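Local atomic coordinates of glutamyl-tRNA synthetase (Methanothermobacter thermautotrophicus, PDB entry 3AII), a protein that probably activates glutamate with ATP and transfers it to tRNA, acting as an archaeal non-discriminating enzyme. Residues E196-L201 with E206-R211; E200-G205 with T239-P244; R223-F226 with S232-V235; P246-W251 with Q303-R308. One frame throughout, in Å; residues are numbered along the deposited sequence.

All four contacts lie within the class I catalytic region, in a lobe about 32 to 42 Å from the centre of the chain. The lobe is built round the antiparallel sheet 188-191, 234-237, 252-256, 270-272 and a four-cysteine zinc site. Interactions 1 and 2 share the end of helix 195-203, with centres about 9 Å apart. Interaction 3, which ties helix 215-224 to strand 234-237, falls in the sequence between the segments of interaction 2, about 22 Å from it centre to centre. Interaction 4 comes last, joining the 246-251 loop to helix 299-310, its centre about 12 Å from that of interaction 2. The Arg211-Asp250 salt bridge joins the 206-211 loop to the 246-251 loop.

Interaction 1 of 4, residues E196-L201 with E206-R211; sequences EEFREL and EACHCR. With ZN (zinc ion), chain D.
Leu201, near the end of helix 195-203, presses its branched side chain into the returning segment 206-211, and here the packing is tightest. Its CD1 methyl lies 3.9 Å from CA of Cys208, and CD2 meets CD of Glu206 at 3.6 Å. A branched leucine suits the place because one methyl can face the cysteine while the other lies against the carboxylate end and CG of the glutamate. One helical turn earlier, Phe198 swings its ring in the same direction, with CG anti to the backbone N (chi1 -177°). The SG of Cys208 lies in the plane of that ring, at its edge, 3.7 Å from CE2. This is a sulfur-aromatic contact, and the weakly positive ring hydrogens would suit a sulfur that carries negative charge as a metal ligand. Both Cys208 SG and Cys210 SG stand 2.4 Å from the zinc ion, and Cys191 and Cys193 complete the site, so two Cys-X-Cys pairs grip one metal. The helix ends in a Schellman motif, after which the chain turns back toward the zinc; in it Glu206 N donates to Leu201 O at 2.9 Å in a nearly straight bond (164° at the hydrogen), from above the carbonyl plane. Phe198 is buried between this loop and strand 188-191, touching Tyr189, and Arg236 makes a cation-pi contact with it. The looser side belongs to Glu206. Its chain runs extended over the leucine into an exposed setting, where OE1 forms a salt bridge with Arg204, and beside it Ala207 turns its methyl away from the helix.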
loop_
_atom_site.group_PDB
_atom_site.type_symbol
_atom_site.label_atom_id
_atom_site.label_comp_id
_atom_site.label_asym_id
_atom_site.label_seq_id
_atom_site.Cartn_x
_atom_site.Cartn_y
_atom_site.Cartn_z
ATOM N N GLU A 196 -4.290 1.039 37.984
ATOM C CA GLU A 196 -5.728 1.177 38.257
ATOM C C GLU A 196 -6.016 2.187 39.364
ATOM O O GLU A 196 -7.032 2.890 39.333
ATOM C CB GLU A 196 -6.365 -0.175 38.595
ATOM C CG GLU A 196 -6.434 -1.130 37.420
ATOM C CD GLU A 196 -7.201 -0.554 36.246
ATOM O OE1 GLU A 196 -6.828 -0.860 35.100
ATOM O OE2 GLU A 196 -8.162 0.215 36.467
ATOM N N GLU A 197 -5.124 2.257 40.345
ATOM C CA GLU A 197 -5.272 3.231 41.416
ATOM C C GLU A 197 -5.021 4.640 40.879
ATOM O O GLU A 197 -5.723 5.586 41.242
ATOM C CB GLU A 197 -4.333 2.917 42.580
ATOM C CG GLU A 197 -4.917 3.283 43.941
ATOM C CD GLU A 197 -4.003 4.177 44.758
ATOM O OE1 GLU A 197 -2.854 3.766 45.034
ATOM O OE2 GLU A 197 -4.436 5.289 45.131
ATOM N N PHE A 198 -4.030 4.772 40.000
ATOM C CA PHE A 198 -3.782 6.051 39.347
ATOM C C PHE A 198 -4.980 6.480 38.512
ATOM O O PHE A 198 -5.368 7.650 38.510
ATOM C CB PHE A 198 -2.534 6.003 38.450
ATOM C CG PHE A 198 -2.220 7.324 37.814
ATOM C CD1 PHE A 198 -2.721 7.642 36.562
ATOM C CD2 PHE A 198 -1.467 8.266 38.491
ATOM C CE1 PHE A 198 -2.464 8.872 35.990
ATOM C CE2 PHE A 198 -1.207 9.502 37.922
ATOM C CZ PHE A 198 -1.700 9.799 36.670
ATOM N N ARG A 199 -5.561 5.531 37.784
ATOM C CA ARG A 199 -6.679 5.839 36.903
ATOM C C ARG A 199 -7.870 6.367 37.700
ATOM O O ARG A 199 -8.550 7.305 37.274
ATOM C CB ARG A 199 -7.081 4.594 36.104
ATOM C CG ARG A 199 -8.227 4.818 35.130
ATOM C CD ARG A 199 -8.574 3.534 34.399
ATOM N NE ARG A 199 -9.734 3.701 33.530
ATOM C CZ ARG A 199 -10.174 2.772 32.689
ATOM N NH1 ARG A 199 -9.544 1.609 32.599
ATOM N NH2 ARG A 199 -11.240 3.007 31.935
ATOM N N GLU A 200 -8.114 5.767 38.859
ATOM C CA GLU A 200 -9.228 6.181 39.705
ATOM C C GLU A 200 -9.060 7.636 40.153
ATOM O O GLU A 200 -10.019 8.410 40.166
ATOM C CB GLU A 200 -9.344 5.252 40.915
ATOM C CG GLU A 200 -10.661 5.358 41.661
ATOM C CD GLU A 200 -10.732 4.412 42.843
ATOM O OE1 GLU A 200 -9.707 4.258 43.542
ATOM O OE2 GLU A 200 -11.811 3.827 43.076
ATOM N N LEU A 201 -7.834 8.005 40.509
ATOM C CA LEU A 201 -7.533 9.378 40.913
ATOM C C LEU A 201 -7.685 10.310 39.723
ATOM O O LEU A 201 -8.349 11.346 39.808
ATOM C CB LEU A 201 -6.115 9.476 41.476
ATOM C CG LEU A 201 -5.859 8.837 42.839
ATOM C CD1 LEU A 201 -4.375 8.872 43.178
ATOM C CD2 LEU A 201 -6.683 9.535 43.924
ATOM N N GLU A 206 -7.918 14.128 40.521
ATOM C CA GLU A 206 -7.094 14.185 41.724
ATOM C C GLU A 206 -5.669 13.731 41.424
ATOM O O GLU A 206 -5.464 12.769 40.681
ATOM C CB GLU A 206 -7.711 13.310 42.816
ATOM C CG GLU A 206 -6.947 13.271 44.120
ATOM C CD GLU A 206 -7.765 12.658 45.240
ATOM O OE1 GLU A 206 -8.945 12.319 44.997
ATOM O OE2 GLU A 206 -7.233 12.518 46.362
ATOM N N ALA A 207 -4.692 14.427 41.998
ATOM C CA ALA A 207 -3.287 14.118 41.756
ATOM C C ALA A 207 -2.780 13.001 42.657
ATOM O O ALA A 207 -3.172 12.896 43.821
ATOM C CB ALA A 207 -2.435 15.361 41.931
ATOM N N CYS A 208 -1.905 12.162 42.112
ATOM C CA CYS A 208 -1.223 11.168 42.919
ATOM C C CYS A 208 -0.067 11.860 43.623
ATOM O O CYS A 208 0.261 13.009 43.318
ATOM C CB CYS A 208 -0.717 10.003 42.060
ATOM S SG CYS A 208 0.690 10.422 40.988
ATOM N N HIS A 209 0.546 11.161 44.568
ATOM C CA HIS A 209 1.676 11.709 45.306
ATOM C C HIS A 209 2.865 12.037 44.401
ATOM O O HIS A 209 3.592 12.997 44.644
ATOM C CB HIS A 209 2.098 10.735 46.411
ATOM C CG HIS A 209 3.408 11.075 47.047
ATOM N ND1 HIS A 209 3.567 12.154 47.890
ATOM C CD2 HIS A 209 4.618 10.476 46.967
ATOM C CE1 HIS A 209 4.822 12.207 48.300
ATOM N NE2 HIS A 209 5.482 11.202 47.754
ATOM N N CYS A 210 3.052 11.237 43.353
ATOM C CA CYS A 210 4.221 11.367 42.488
ATOM C C CYS A 210 4.243 12.744 41.823
ATOM O O CYS A 210 5.309 13.292 41.525
ATOM C CB CYS A 210 4.197 10.286 41.401
ATOM S SG CYS A 210 3.860 8.599 42.001
ATOM N N ARG A 211 3.055 13.281 41.580
ATOM C CA ARG A 211 2.912 14.534 40.848
ATOM C C ARG A 211 3.472 15.720 41.625
ATOM O O ARG A 211 3.700 16.783 41.051
ATOM C CB ARG A 211 1.445 14.788 40.509
ATOM C CG ARG A 211 1.235 15.661 39.282
ATOM C CD ARG A 211 -0.232 16.010 39.112
ATOM N NE ARG A 211 -0.580 16.336 37.729
ATOM C CZ ARG A 211 -0.653 17.569 37.235
ATOM N NH1 ARG A 211 -0.395 18.621 38.007
ATOM N NH2 ARG A 211 -0.991 17.752 35.965
HETATM ZN ZN ZN D . 1.783 8.256 40.910
#

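Interaction 2 of 4, residues E200-G205 with T239-P244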
loop_
_atom_site.group_PDB
_atom_site.type_symbol
_atom_site.label_atom_id
_atom_site.label_comp_id
_atom_site.label_asym_id
_atom_site.label_seq_id
_atom_site.Cartn_x
_atom_site.Cartn_y
_atom_site.Cartn_z
ATOM N N GLU A 200 -8.114 5.767 38.859
ATOM C CA GLU A 200 -9.228 6.181 39.705
ATOM C C GLU A 200 -9.060 7.636 40.153
ATOM O O GLU A 200 -10.019 8.410 40.166
ATOM C CB GLU A 200 -9.344 5.252 40.915
ATOM C CG GLU A 200 -10.661 5.358 41.661
ATOM C CD GLU A 200 -10.732 4.412 42.843
ATOM O OE1 GLU A 200 -9.707 4.258 43.542
ATOM O OE2 GLU A 200 -11.811 3.827 43.076
ATOM N N LEU A 201 -7.834 8.005 40.509
ATOM C CA LEU A 201 -7.533 9.378 40.913
ATOM C C LEU A 201 -7.685 10.310 39.723
ATOM O O LEU A 201 -8.349 11.346 39.808
ATOM C CB LEU A 201 -6.115 9.476 41.476
ATOM C CG LEU A 201 -5.859 8.837 42.839
ATOM C CD1 LEU A 201 -4.375 8.872 43.178
ATOM C CD2 LEU A 201 -6.683 9.535 43.924
ATOM N N LYS A 202 -7.066 9.924 38.611
ATOM C CA LYS A 202 -7.075 10.715 37.388
ATOM C C LYS A 202 -8.490 11.048 36.920
ATOM O O LYS A 202 -8.772 12.179 36.539
ATOM C CB LYS A 202 -6.347 9.955 36.276
ATOM C CG LYS A 202 -6.105 10.768 35.015
ATOM C CD LYS A 202 -5.630 9.879 33.866
ATOM C CE LYS A 202 -6.785 9.085 33.261
ATOM N NZ LYS A 202 -6.343 8.223 32.130
ATOM N N ASN A 203 -9.372 10.051 36.936
ATOM C CA ASN A 203 -10.736 10.227 36.440
ATOM C C ASN A 203 -11.569 11.159 37.308
ATOM O O ASN A 203 -12.599 11.672 36.869
ATOM C CB ASN A 203 -11.447 8.878 36.292
ATOM C CG ASN A 203 -10.952 8.086 35.102
ATOM O OD1 ASN A 203 -10.930 6.854 35.131
ATOM N ND2 ASN A 203 -10.546 8.789 34.046
ATOM N N ARG A 204 -11.118 11.365 38.542
ATOM C CA ARG A 204 -11.778 12.289 39.459
ATOM C C ARG A 204 -10.995 13.594 39.598
ATOM O O ARG A 204 -11.276 14.402 40.487
ATOM C CB ARG A 204 -11.963 11.647 40.836
ATOM C CG ARG A 204 -12.575 10.256 40.807
ATOM C CD ARG A 204 -13.022 9.837 42.200
ATOM N NE ARG A 204 -12.047 10.209 43.222
ATOM C CZ ARG A 204 -11.044 9.433 43.618
ATOM N NH1 ARG A 204 -10.206 9.857 44.552
ATOM N NH2 ARG A 204 -10.877 8.233 43.077
ATOM N N GLY A 205 -10.005 13.791 38.729
ATOM C CA GLY A 205 -9.243 15.030 38.708
ATOM C C GLY A 205 -8.327 15.228 39.902
ATOM O O GLY A 205 -7.987 16.359 40.260
ATOM N N THR A 239 -0.273 17.439 32.402
ATOM C CA THR A 239 -1.193 18.206 31.573
ATOM C C THR A 239 -2.240 18.861 32.464
ATOM O O THR A 239 -1.897 19.680 33.305
ATOM C CB THR A 239 -1.831 17.351 30.470
ATOM O OG1 THR A 239 -2.661 16.338 31.052
ATOM C CG2 THR A 239 -0.729 16.685 29.641
ATOM N N ASP A 240 -3.500 18.500 32.272
ATOM C CA ASP A 240 -4.598 19.031 33.072
ATOM C C ASP A 240 -5.375 17.841 33.601
ATOM O O ASP A 240 -5.958 17.093 32.824
ATOM C CB ASP A 240 -5.497 19.908 32.196
ATOM C CG ASP A 240 -6.833 20.232 32.853
ATOM O OD1 ASP A 240 -6.973 20.030 34.075
ATOM O OD2 ASP A 240 -7.748 20.694 32.137
ATOM N N LEU A 241 -5.371 17.648 34.919
ATOM C CA LEU A 241 -6.072 16.500 35.491
ATOM C C LEU A 241 -7.588 16.637 35.366
ATOM O O LEU A 241 -8.325 15.679 35.586
ATOM C CB LEU A 241 -5.681 16.264 36.948
ATOM C CG LEU A 241 -4.287 15.701 37.226
ATOM C CD1 LEU A 241 -4.121 15.454 38.712
ATOM C CD2 LEU A 241 -4.043 14.422 36.441
ATOM N N ASN A 242 -8.049 17.828 35.006
ATOM C CA ASN A 242 -9.474 18.046 34.804
ATOM C C ASN A 242 -9.867 18.184 33.339
ATOM O O ASN A 242 -10.943 18.692 33.026
ATOM C CB ASN A 242 -9.942 19.264 35.600
ATOM C CG ASN A 242 -9.952 19.003 37.085
ATOM O OD1 ASN A 242 -9.089 19.481 37.820
ATOM N ND2 ASN A 242 -10.920 18.219 37.534
ATOM N N HIS A 243 -8.996 17.728 32.445
ATOM C CA HIS A 243 -9.262 17.822 31.016
ATOM C C HIS A 243 -10.548 17.081 30.653
ATOM O O HIS A 243 -10.768 15.956 31.102
ATOM C CB HIS A 243 -8.096 17.251 30.205
ATOM C CG HIS A 243 -8.053 17.734 28.790
ATOM N ND1 HIS A 243 -8.962 17.327 27.836
ATOM C CD2 HIS A 243 -7.211 18.592 28.166
ATOM C CE1 HIS A 243 -8.683 17.918 26.687
ATOM N NE2 HIS A 243 -7.625 18.690 26.860
ATOM N N PRO A 244 -11.396 17.711 29.827
ATOM C CA PRO A 244 -12.626 17.091 29.328
ATOM C C PRO A 244 -12.385 15.695 28.751
ATOM O O PRO A 244 -13.239 14.819 28.880
ATOM C CB PRO A 244 -13.073 18.050 28.222
ATOM C CG PRO A 244 -12.546 19.372 28.645
ATOM C CD PRO A 244 -11.243 19.100 29.353
#
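Gly205 meets Leu241 backbone to backbone: its CA lies 3.3 Å from Leu241 O, a CA-H...O contact with 144° at the hydrogen. With no side chain at this position, the loop can draw close, and the amide of Asn242 brings ND2 to 3.8 Å from Gly205 CA. Asn242 achieves this by holding CG beside its own backbone N, anti to the carbonyl carbon (chi1 -71°). Leu241 takes the same first torsion but uses its stem, with CB 4.0 Å from Gly205 O, while its CD2 lies only loosely against CG of Lys202. Gly205 is the C-prime residue of the Schellman motif that ends helix 195-203. Its positive phi, easily adopted by glycine, brings Glu206 N back to Leu201 O; the other bond of the motif runs from Gly205 N to Lys202 O at 3.0 Å. The facing segment is a type I turn from Asp240 to His243. Within it Asp240 OD1 accepts from Asn242 N at 2.6 Å, an Asx turn in which the donor comes from well above the carboxylate plane. A short acidic side chain suits this role, since it can reach a backbone N-H two residues on. Lys202 bends at chi3, carrying its ammonium away from Leu241 to a weak hydrogen bond with Pro246 O. Lys202 O accepts from Arg249 NH1, and Arg249 NE donates to His243 O.

Interaction 3 of 4, residues R223-F226 with S232-V235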
loop_
_atom_site.group_PDB
_atom_site.type_symbol
_atom_site.label_atom_id
_atom_site.label_comp_id
_atom_site.label_asym_id
_atom_site.label_seq_id
_atom_site.Cartn_x
_atom_site.Cartn_y
_atom_site.Cartn_z
ATOM N N ARG A 223 16.163 7.617 36.833
ATOM C CA ARG A 223 17.366 6.819 36.643
ATOM C C ARG A 223 17.122 5.388 37.094
ATOM O O ARG A 223 17.651 4.432 36.516
ATOM C CB ARG A 223 18.547 7.461 37.385
ATOM C CG ARG A 223 19.023 8.725 36.683
ATOM C CD ARG A 223 20.303 9.292 37.298
ATOM N NE ARG A 223 20.852 10.348 36.448
ATOM C CZ ARG A 223 21.169 11.568 36.868
ATOM N NH1 ARG A 223 21.006 11.900 38.143
ATOM N NH2 ARG A 223 21.657 12.455 36.012
ATOM N N GLU A 224 16.255 5.234 38.085
ATOM C CA GLU A 224 15.944 3.909 38.596
ATOM C C GLU A 224 15.162 3.069 37.595
ATOM O O GLU A 224 15.280 1.842 37.589
ATOM C CB GLU A 224 15.154 4.013 39.894
ATOM C CG GLU A 224 15.949 4.593 41.043
ATOM C CD GLU A 224 15.089 4.787 42.272
ATOM O OE1 GLU A 224 15.573 5.401 43.242
ATOM O OE2 GLU A 224 13.925 4.325 42.250
ATOM N N MET A 225 14.378 3.723 36.740
ATOM C CA MET A 225 13.573 2.996 35.753
ATOM C C MET A 225 14.416 2.073 34.890
ATOM O O MET A 225 13.935 1.064 34.398
ATOM C CB MET A 225 12.775 3.959 34.870
ATOM C CG MET A 225 11.599 4.601 35.585
ATOM S SD MET A 225 10.646 5.743 34.547
ATOM C CE MET A 225 10.041 4.652 33.265
ATOM N N PHE A 226 15.691 2.405 34.740
ATOM C CA PHE A 226 16.565 1.656 33.865
ATOM C C PHE A 226 16.927 0.281 34.409
ATOM O O PHE A 226 17.498 -0.541 33.684
ATOM C CB PHE A 226 17.809 2.494 33.550
ATOM C CG PHE A 226 17.527 3.608 32.589
ATOM C CD1 PHE A 226 16.860 4.750 33.010
ATOM C CD2 PHE A 226 17.866 3.481 31.247
ATOM C CE1 PHE A 226 16.571 5.772 32.112
ATOM C CE2 PHE A 226 17.582 4.492 30.353
ATOM C CZ PHE A 226 16.931 5.641 30.786
ATOM N N SER A 232 6.391 -1.448 35.606
ATOM C CA SER A 232 6.442 -1.087 37.023
ATOM C C SER A 232 6.454 0.415 37.316
ATOM O O SER A 232 6.190 0.830 38.439
ATOM C CB SER A 232 7.652 -1.732 37.706
ATOM O OG SER A 232 8.862 -1.261 37.137
ATOM N N ALA A 233 6.784 1.223 36.320
ATOM C CA ALA A 233 6.822 2.669 36.509
ATOM C C ALA A 233 6.742 3.306 35.129
ATOM O O ALA A 233 7.177 2.714 34.150
ATOM C CB ALA A 233 8.115 3.085 37.211
ATOM N N VAL A 234 6.176 4.505 35.065
ATOM C CA VAL A 234 6.105 5.250 33.809
ATOM C C VAL A 234 6.484 6.706 34.061
ATOM O O VAL A 234 6.432 7.190 35.200
ATOM C CB VAL A 234 4.698 5.180 33.186
ATOM C CG1 VAL A 234 4.416 3.758 32.702
ATOM C CG2 VAL A 234 3.646 5.641 34.193
ATOM N N VAL A 235 6.907 7.397 33.010
ATOM C CA VAL A 235 6.957 8.851 33.048
ATOM C C VAL A 235 5.651 9.394 32.484
ATOM O O VAL A 235 5.189 8.945 31.424
ATOM C CB VAL A 235 8.150 9.409 32.222
ATOM C CG1 VAL A 235 8.183 10.940 32.281
ATOM C CG2 VAL A 235 9.469 8.862 32.737
#
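Met225 reaches across to Ala233, Val234 and Val235 with three successive atoms of one flexible chain. CG lies 4.1 Å from CB of Ala233, SD lies 3.8 Å from CG2 of Val235, and the terminal CE comes within 3.6 Å of Ala233 O. The chain runs straight as far as the sulfur and then bends (chi3 62°), folding the methyl back over the backbone of 233-234, where it also nears CA of Val234 at 4.0 Å. Methionine suits the place because its unbranched, bendable chain can touch CB of Ala233, the methyl of Val235 and the backbone in turn, whereas small Ala233 leaves room for its CG. Met225 and Val235 cross at about a right angle, and of Val235 it is CG2 that meets the sulfur. Val190 of strand 188-191 and Ile256 of strand 252-256 complete this first shell by touching Met225 as well. These residues form a seam between the chain at the end of helix 215-224 and Ala233 with the first residues of strand 234-237, an inner strand of the four-stranded antiparallel sheet. The next shell is the pairing of that strand with its neighbours. Backbone hydrogen bonds tie Val235 to Ser253 and Met254 on one side and Val234 to Cys191, a zinc ligand, on the other, while the side chain of Val235 packs on Ala188 and Met254.

Interaction 4 of 4, residues P246-W251 with Q303-R308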
loop_
_atom_site.group_PDB
_atom_site.type_symbol
_atom_site.label_atom_id
_atom_site.label_comp_id
_atom_site.label_asym_id
_atom_site.label_seq_id
_atom_site.Cartn_x
_atom_site.Cartn_y
_atom_site.Cartn_z
ATOM N N PRO A 246 -10.399 12.414 29.194
ATOM C CA PRO A 246 -9.630 11.698 30.221
ATOM C C PRO A 246 -8.300 11.145 29.706
ATOM O O PRO A 246 -7.350 11.024 30.483
ATOM C CB PRO A 246 -10.562 10.547 30.618
ATOM C CG PRO A 246 -11.486 10.376 29.446
ATOM C CD PRO A 246 -11.691 11.762 28.915
ATOM N N ALA A 247 -8.237 10.812 28.420
ATOM C CA ALA A 247 -7.030 10.231 27.836
ATOM C C ALA A 247 -5.876 11.227 27.799
ATOM O O ALA A 247 -4.708 10.839 27.807
ATOM C CB ALA A 247 -7.312 9.708 26.444
ATOM N N ILE A 248 -6.208 12.511 27.752
ATOM C CA ILE A 248 -5.187 13.552 27.680
ATOM C C ILE A 248 -4.607 13.871 29.067
ATOM O O ILE A 248 -3.546 14.502 29.191
ATOM C CB ILE A 248 -5.752 14.809 26.983
ATOM C CG1 ILE A 248 -6.189 14.454 25.558
ATOM C CG2 ILE A 248 -4.727 15.932 26.968
ATOM C CD1 ILE A 248 -6.825 15.601 24.819
ATOM N N ARG A 249 -5.295 13.412 30.109
ATOM C CA ARG A 249 -4.874 13.653 31.487
ATOM C C ARG A 249 -3.573 12.928 31.853
ATOM O O ARG A 249 -3.524 11.700 31.885
ATOM C CB ARG A 249 -5.987 13.251 32.458
ATOM C CG ARG A 249 -7.237 14.114 32.347
ATOM C CD ARG A 249 -8.319 13.631 33.302
ATOM N NE ARG A 249 -9.582 14.322 33.060
ATOM C CZ ARG A 249 -10.655 14.212 33.836
ATOM N NH1 ARG A 249 -10.621 13.434 34.912
ATOM N NH2 ARG A 249 -11.761 14.882 33.536
ATOM N N ASP A 250 -2.527 13.705 32.119
ATOM C CA ASP A 250 -1.196 13.180 32.460
ATOM C C ASP A 250 -0.792 11.907 31.704
ATOM O O ASP A 250 -0.525 10.863 32.304
ATOM C CB ASP A 250 -1.056 12.968 33.970
ATOM C CG ASP A 250 -0.987 14.284 34.744
ATOM O OD1 ASP A 250 -1.324 15.339 34.164
ATOM O OD2 ASP A 250 -0.582 14.257 35.918
ATOM N N TRP A 251 -0.711 12.018 30.385
ATOM C CA TRP A 251 -0.441 10.868 29.540
ATOM C C TRP A 251 1.006 10.379 29.655
ATOM O O TRP A 251 1.910 11.133 30.032
ATOM C CB TRP A 251 -0.819 11.188 28.085
ATOM C CG TRP A 251 -0.132 12.388 27.482
ATOM C CD1 TRP A 251 -0.570 13.688 27.490
ATOM C CD2 TRP A 251 1.089 12.383 26.725
ATOM N NE1 TRP A 251 0.327 14.493 26.818
ATOM C CE2 TRP A 251 1.346 13.714 26.330
ATOM C CE3 TRP A 251 1.987 11.378 26.346
ATOM C CZ2 TRP A 251 2.470 14.069 25.570
ATOM C CZ3 TRP A 251 3.107 11.731 25.596
ATOM C CH2 TRP A 251 3.341 13.066 25.221
ATOM N N GLN A 303 0.368 16.325 22.501
ATOM C CA GLN A 303 1.695 16.861 22.218
ATOM C C GLN A 303 1.832 18.343 22.544
ATOM O O GLN A 303 2.897 18.805 22.960
ATOM C CB GLN A 303 2.043 16.618 20.752
ATOM C CG GLN A 303 2.054 15.142 20.384
ATOM C CD GLN A 303 2.348 14.913 18.914
ATOM O OE1 GLN A 303 2.022 13.862 18.363
ATOM N NE2 GLN A 303 2.961 15.900 18.272
ATOM N N GLU A 304 0.753 19.092 22.357
ATOM C CA GLU A 304 0.773 20.519 22.668
ATOM C C GLU A 304 1.330 20.818 24.071
ATOM O O GLU A 304 2.055 21.792 24.262
ATOM C CB GLU A 304 -0.621 21.126 22.470
ATOM C CG GLU A 304 -1.005 21.278 21.005
ATOM C CD GLU A 304 -2.443 21.724 20.802
ATOM O OE1 GLU A 304 -3.197 21.827 21.797
ATOM O OE2 GLU A 304 -2.820 21.969 19.636
ATOM N N TYR A 305 1.038 19.953 25.042
ATOM C CA TYR A 305 1.546 20.130 26.406
ATOM C C TYR A 305 3.059 20.011 26.499
ATOM O O TYR A 305 3.703 20.697 27.286
ATOM C CB TYR A 305 0.897 19.129 27.365
ATOM C CG TYR A 305 -0.543 19.453 27.667
ATOM C CD1 TYR A 305 -1.575 18.853 26.954
ATOM C CD2 TYR A 305 -0.871 20.360 28.662
ATOM C CE1 TYR A 305 -2.893 19.157 27.221
ATOM C CE2 TYR A 305 -2.186 20.665 28.934
ATOM C CZ TYR A 305 -3.189 20.066 28.214
ATOM O OH TYR A 305 -4.498 20.372 28.488
ATOM N N LEU A 306 3.617 19.122 25.685
ATOM C CA LEU A 306 5.061 18.931 25.637
ATOM C C LEU A 306 5.746 20.163 25.092
ATOM O O LEU A 306 6.707 20.660 25.681
ATOM C CB LEU A 306 5.413 17.755 24.730
ATOM C CG LEU A 306 5.205 16.350 25.265
ATOM C CD1 LEU A 306 5.532 15.361 24.161
ATOM C CD2 LEU A 306 6.087 16.112 26.471
ATOM N N TYR A 307 5.244 20.655 23.957
ATOM C CA TYR A 307 5.790 21.854 23.326
ATOM C C TYR A 307 5.715 23.005 24.324
ATOM O O TYR A 307 6.671 23.734 24.521
ATOM C CB TYR A 307 5.012 22.219 22.060
ATOM C CG TYR A 307 5.309 21.362 20.842
ATOM C CD1 TYR A 307 6.414 21.630 20.039
ATOM C CD2 TYR A 307 4.481 20.303 20.500
ATOM C CE1 TYR A 307 6.681 20.862 18.910
ATOM C CE2 TYR A 307 4.747 19.511 19.365
ATOM C CZ TYR A 307 5.852 19.805 18.588
ATOM O OH TYR A 307 6.120 19.048 17.470
ATOM N N ARG A 308 4.558 23.136 24.958
ATOM C CA ARG A 308 4.339 24.136 26.003
ATOM C C ARG A 308 5.405 24.093 27.094
ATOM O O ARG A 308 6.078 25.099 27.397
ATOM C CB ARG A 308 2.975 23.898 26.655
ATOM C CG ARG A 308 1.788 24.442 25.897
ATOM C CD ARG A 308 0.545 24.320 26.761
ATOM N NE ARG A 308 0.853 24.544 28.173
ATOM C CZ ARG A 308 -0.041 24.456 29.153
ATOM N NH1 ARG A 308 0.322 24.669 30.410
ATOM N NH2 ARG A 308 -1.299 24.160 28.871
#
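Ile248 and Trp251, in the loop leading into strand 252-256 of the antiparallel sheet, pack against Tyr305 and Leu306, joining helix 299-310 to that loop. The apolar contacts are two. CG2 of Ile248 approaches CE1 of Tyr305 at 3.7 Å, its branch meeting the phenol ring obliquely with the side chains nearly perpendicular. Trp251, with CG between its backbone N and carbonyl carbon (chi1 57°), pushes the benzo end of the indole at the helix. There CZ2 lies 3.6 Å from CG of Leu306, whose CD1 stands near the ring plane at the edge. That leucine was modelled in two conformers, so its finer geometry is doubtful. The broad indole suits its place by touching both Val237 of the sheet and Leu306 of the helix.

The polar groups here find partners outside the two segments. Trp251 NE1 donates a weak hydrogen bond to Lys302 O, and Gln303 OE1 turns to Asn275 ND2. Asp250, in a left-handed backbone conformation, bonds through OD2 to Arg211 NE and Tyr189 OH. The loop folds back on itself as well: Ile248 O, which accepts from Thr239 OG1, lies in the plane of the indole, 3.5 Å from Trp251 CD1.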